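Local coordinates for protein Rna-directed RNA polymerase (Infectious pancreatic necrosis virus, PDB 3ZED) that copies the viral RNA genome as an RNA-dependent RNA polymerase, and probably occurs both free and covalently linked to the genomic RNA, at residues V177-V190 with M505-I517. Numbering follows the deposited sequence.
Sequences VATGRNPNKTPKTV and MDLEEKTGINFKI. With K (potassium ion), chain K.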
# COMPACT_ATOMS: atom_id res chain seq x y z
N VAL B 177 -2.64 11.27 -16.31
CA VAL B 177 -1.59 11.62 -15.31
C VAL B 177 -0.20 11.15 -15.84
O VAL B 177 0.77 11.91 -15.79
CB VAL B 177 -1.91 11.06 -13.88
CG1 VAL B 177 -0.69 11.11 -12.97
CG2 VAL B 177 -3.08 11.79 -13.25
N ALA B 178 -0.13 9.93 -16.40
CA ALA B 178 1.11 9.36 -16.91
C ALA B 178 1.64 10.04 -18.17
O ALA B 178 2.86 10.12 -18.32
CB ALA B 178 0.92 7.87 -17.20
N THR B 179 0.76 10.44 -19.12
CA THR B 179 1.20 10.90 -20.44
C THR B 179 0.61 12.25 -20.91
O THR B 179 0.99 12.73 -21.98
CB THR B 179 0.83 9.82 -21.51
OG1 THR B 179 -0.59 9.77 -21.65
CG2 THR B 179 1.37 8.42 -21.18
N GLY B 180 -0.30 12.83 -20.15
CA GLY B 180 -1.01 14.05 -20.56
C GLY B 180 -0.31 15.37 -20.34
O GLY B 180 0.73 15.61 -20.92
N ARG B 181 -0.89 16.22 -19.49
CA ARG B 181 -0.37 17.57 -19.21
C ARG B 181 1.06 17.56 -18.63
O ARG B 181 1.83 18.48 -18.89
CB ARG B 181 -1.32 18.32 -18.25
CG ARG B 181 -1.46 17.71 -16.84
CD ARG B 181 -2.27 18.65 -15.96
NE ARG B 181 -2.36 18.20 -14.58
CZ ARG B 181 -1.50 18.52 -13.61
NH1 ARG B 181 -0.45 19.29 -13.88
NH2 ARG B 181 -1.67 18.06 -12.38
N ASN B 182 1.39 16.53 -17.83
CA ASN B 182 2.68 16.42 -17.17
C ASN B 182 3.18 14.98 -17.29
O ASN B 182 3.05 14.19 -16.34
CB ASN B 182 2.54 16.90 -15.70
CG ASN B 182 3.86 16.95 -14.96
OD1 ASN B 182 4.87 17.43 -15.47
ND2 ASN B 182 3.89 16.40 -13.77
N PRO B 183 3.75 14.61 -18.47
CA PRO B 183 4.24 13.23 -18.66
C PRO B 183 5.27 12.80 -17.62
O PRO B 183 6.09 13.60 -17.17
CB PRO B 183 4.87 13.27 -20.06
CG PRO B 183 4.17 14.39 -20.75
CD PRO B 183 3.99 15.42 -19.68
N ASN B 184 5.22 11.51 -17.26
CA ASN B 184 6.12 10.90 -16.29
C ASN B 184 7.56 11.07 -16.68
O ASN B 184 7.88 11.12 -17.87
CB ASN B 184 5.82 9.41 -16.14
CG ASN B 184 4.51 9.11 -15.48
OD1 ASN B 184 3.86 9.99 -14.91
ND2 ASN B 184 4.08 7.87 -15.58
N LYS B 185 8.43 11.17 -15.67
CA LYS B 185 9.88 11.25 -15.90
C LYS B 185 10.58 10.22 -15.05
O LYS B 185 10.22 10.02 -13.89
CB LYS B 185 10.42 12.65 -15.57
CG LYS B 185 9.99 13.72 -16.56
CD LYS B 185 10.46 15.07 -16.14
CE LYS B 185 10.10 16.07 -17.22
NZ LYS B 185 10.74 17.37 -16.97
N THR B 186 11.57 9.56 -15.61
CA THR B 186 12.37 8.61 -14.84
C THR B 186 13.25 9.42 -13.87
O THR B 186 13.58 10.57 -14.19
CB THR B 186 13.25 7.76 -15.79
OG1 THR B 186 14.18 8.62 -16.47
CG2 THR B 186 12.43 6.94 -16.78
N PRO B 187 13.71 8.84 -12.74
CA PRO B 187 14.67 9.57 -11.88
C PRO B 187 15.89 10.13 -12.64
O PRO B 187 16.34 11.24 -12.34
CB PRO B 187 15.10 8.51 -10.87
CG PRO B 187 13.92 7.59 -10.78
CD PRO B 187 13.40 7.50 -12.18
N LYS B 188 16.40 9.37 -13.66
CA LYS B 188 17.53 9.79 -14.48
C LYS B 188 17.21 11.12 -15.22
O LYS B 188 18.03 12.03 -15.19
CB LYS B 188 17.96 8.69 -15.47
CG LYS B 188 19.12 9.09 -16.38
CD LYS B 188 19.45 8.01 -17.40
CE LYS B 188 20.50 8.43 -18.39
NZ LYS B 188 20.58 7.52 -19.56
N THR B 189 16.01 11.23 -15.84
CA THR B 189 15.54 12.42 -16.57
C THR B 189 15.48 13.63 -15.61
O THR B 189 15.87 14.73 -16.01
CB THR B 189 14.18 12.14 -17.26
OG1 THR B 189 14.38 11.13 -18.25
CG2 THR B 189 13.56 13.37 -17.94
N VAL B 190 15.03 13.42 -14.35
CA VAL B 190 14.93 14.47 -13.32
C VAL B 190 16.37 14.92 -12.91
O VAL B 190 16.58 16.10 -12.60
CB VAL B 190 14.07 14.02 -12.11
CG1 VAL B 190 13.95 15.12 -11.05
CG2 VAL B 190 12.68 13.58 -12.57
N MET B 505 4.45 24.70 -7.48
CA MET B 505 3.67 24.00 -8.50
C MET B 505 4.53 23.64 -9.70
O MET B 505 4.25 22.64 -10.34
CB MET B 505 2.42 24.78 -8.91
CG MET B 505 1.30 24.74 -7.87
SD MET B 505 1.09 23.19 -6.92
CE MET B 505 0.46 22.07 -8.23
N ASP B 506 5.62 24.40 -9.94
CA ASP B 506 6.59 24.16 -11.01
C ASP B 506 7.35 22.85 -10.80
O ASP B 506 7.93 22.33 -11.76
CB ASP B 506 7.57 25.33 -11.10
CG ASP B 506 7.07 26.56 -11.84
OD1 ASP B 506 5.92 26.52 -12.36
OD2 ASP B 506 7.82 27.56 -11.89
N LEU B 507 7.35 22.30 -9.57
CA LEU B 507 8.02 21.03 -9.27
C LEU B 507 7.30 19.88 -9.98
O LEU B 507 7.91 18.83 -10.19
CB LEU B 507 8.16 20.77 -7.76
CG LEU B 507 8.91 21.84 -6.93
CD1 LEU B 507 8.70 21.63 -5.44
CD2 LEU B 507 10.37 21.92 -7.26
N GLU B 508 6.04 20.08 -10.42
CA GLU B 508 5.31 19.05 -11.17
C GLU B 508 6.06 18.72 -12.46
O GLU B 508 6.39 17.56 -12.70
CB GLU B 508 3.89 19.50 -11.50
CG GLU B 508 2.85 19.36 -10.40
CD GLU B 508 1.44 19.50 -10.95
OE1 GLU B 508 1.17 20.47 -11.70
OE2 GLU B 508 0.63 18.58 -10.71
N GLU B 509 6.39 19.77 -13.25
CA GLU B 509 7.13 19.63 -14.50
C GLU B 509 8.57 19.20 -14.25
O GLU B 509 9.09 18.39 -15.01
CB GLU B 509 7.08 20.94 -15.30
CG GLU B 509 7.84 20.90 -16.62
CD GLU B 509 7.74 22.14 -17.49
OE1 GLU B 509 7.25 23.20 -17.02
OE2 GLU B 509 8.16 22.04 -18.67
N LYS B 510 9.22 19.75 -13.22
CA LYS B 510 10.61 19.40 -12.91
C LYS B 510 10.74 17.88 -12.58
O LYS B 510 11.70 17.26 -13.00
CB LYS B 510 11.14 20.29 -11.76
CG LYS B 510 12.57 20.00 -11.25
CD LYS B 510 13.66 20.47 -12.19
CE LYS B 510 15.04 19.99 -11.79
NZ LYS B 510 15.67 20.94 -10.82
N THR B 511 9.75 17.28 -11.87
CA THR B 511 9.81 15.88 -11.42
C THR B 511 9.03 14.88 -12.30
O THR B 511 9.23 13.67 -12.17
CB THR B 511 9.28 15.78 -9.97
OG1 THR B 511 7.91 16.17 -9.94
CG2 THR B 511 10.09 16.60 -8.97
N GLY B 512 8.10 15.36 -13.13
CA GLY B 512 7.22 14.51 -13.94
C GLY B 512 6.14 13.87 -13.07
O GLY B 512 5.44 12.95 -13.51
N ILE B 513 6.01 14.36 -11.80
CA ILE B 513 5.09 13.84 -10.80
C ILE B 513 4.01 14.89 -10.52
O ILE B 513 4.32 16.00 -10.09
CB ILE B 513 5.84 13.39 -9.51
CG1 ILE B 513 6.88 12.29 -9.83
CG2 ILE B 513 4.86 12.87 -8.43
CD1 ILE B 513 8.05 12.14 -8.80
N ASN B 514 2.75 14.53 -10.79
CA ASN B 514 1.58 15.38 -10.54
C ASN B 514 1.24 15.34 -9.07
O ASN B 514 1.28 14.28 -8.45
CB ASN B 514 0.37 14.90 -11.35
CG ASN B 514 0.51 14.93 -12.85
OD1 ASN B 514 1.60 14.77 -13.39
ND2 ASN B 514 -0.58 15.09 -13.55
N PHE B 515 0.85 16.48 -8.51
CA PHE B 515 0.45 16.53 -7.11
C PHE B 515 -0.48 17.69 -6.91
O PHE B 515 -0.53 18.60 -7.74
CB PHE B 515 1.68 16.67 -6.17
CG PHE B 515 2.63 17.81 -6.49
CD1 PHE B 515 2.30 19.12 -6.18
CD2 PHE B 515 3.86 17.56 -7.09
CE1 PHE B 515 3.16 20.18 -6.51
CE2 PHE B 515 4.74 18.61 -7.38
CZ PHE B 515 4.39 19.91 -7.09
N LYS B 516 -1.20 17.69 -5.79
CA LYS B 516 -2.06 18.82 -5.46
C LYS B 516 -2.10 19.06 -3.98
O LYS B 516 -1.92 18.13 -3.18
CB LYS B 516 -3.48 18.77 -6.06
CG LYS B 516 -4.25 17.47 -5.99
CD LYS B 516 -5.57 17.63 -6.75
CE LYS B 516 -6.19 16.32 -7.19
NZ LYS B 516 -7.35 15.93 -6.35
N ILE B 517 -2.27 20.33 -3.62
CA ILE B 517 -2.40 20.77 -2.25
C ILE B 517 -3.83 20.45 -1.88
O ILE B 517 -4.77 21.01 -2.46
CB ILE B 517 -2.01 22.27 -2.06
CG1 ILE B 517 -0.48 22.48 -2.13
CG2 ILE B 517 -2.51 22.78 -0.71
CD1 ILE B 517 0.17 22.37 -3.44
K K K . 2.97 12.52 -14.30
O HOH W 1 -0.07 14.24 -16.59
O HOH W 2 6.96 10.59 -13.03
O HOH W 3 10.57 11.34 -11.25
O HOH W 4 13.57 17.84 -15.08
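Asn182 and Asn514 meet at a potassium ion, the tightly packed and mostly buried part of this contact. The ion is held by the carbonyl oxygens of Val177, Asn182 and Gly512 and by OD1 of Asn184, whose ND2 bonds to Ala408 O, and of Asn514; OD1 of Asn409 completes the six. Asn514 OD1, 2.8 Å from the metal, also accepts a hydrogen bond from Asn182 ND2 at 2.8 Å (N-H...O 152°), the donor standing 44° out of the carbonyl plane. Asn182 CG lies anti to the backbone N (chi1 -175°), which sends ND2 to that oxygen and, weakly, to Glu508 O. Gly512, at positive phi just past helix 507-511, lies with its CA 4.4 Å from that of Asn184.

Next to the ion Arg181 reaches in from the solvent side and grips the buried Glu508 end-on: Arg181 NH2 lies 2.9 Å from Glu508 OE2, and Arg181 NH1 3.0 Å from Glu508 OE1. Asn514 ND2 sits over one guanidinium face. Glu404 is a second partner of the arginine, and Phe515 N binds the anti lone pair of OE2, fixing the carboxylate from both segments.

The flank toward exposed Glu509 and Lys510 is more open: extended Lys185 gives NZ to Glu509 O at 2.8 Å. The three carbonyls and three asparagine OD1 atoms form a potassium site joining the end of helix 164-179 to the helix-to-strand turn of the polymerase palm.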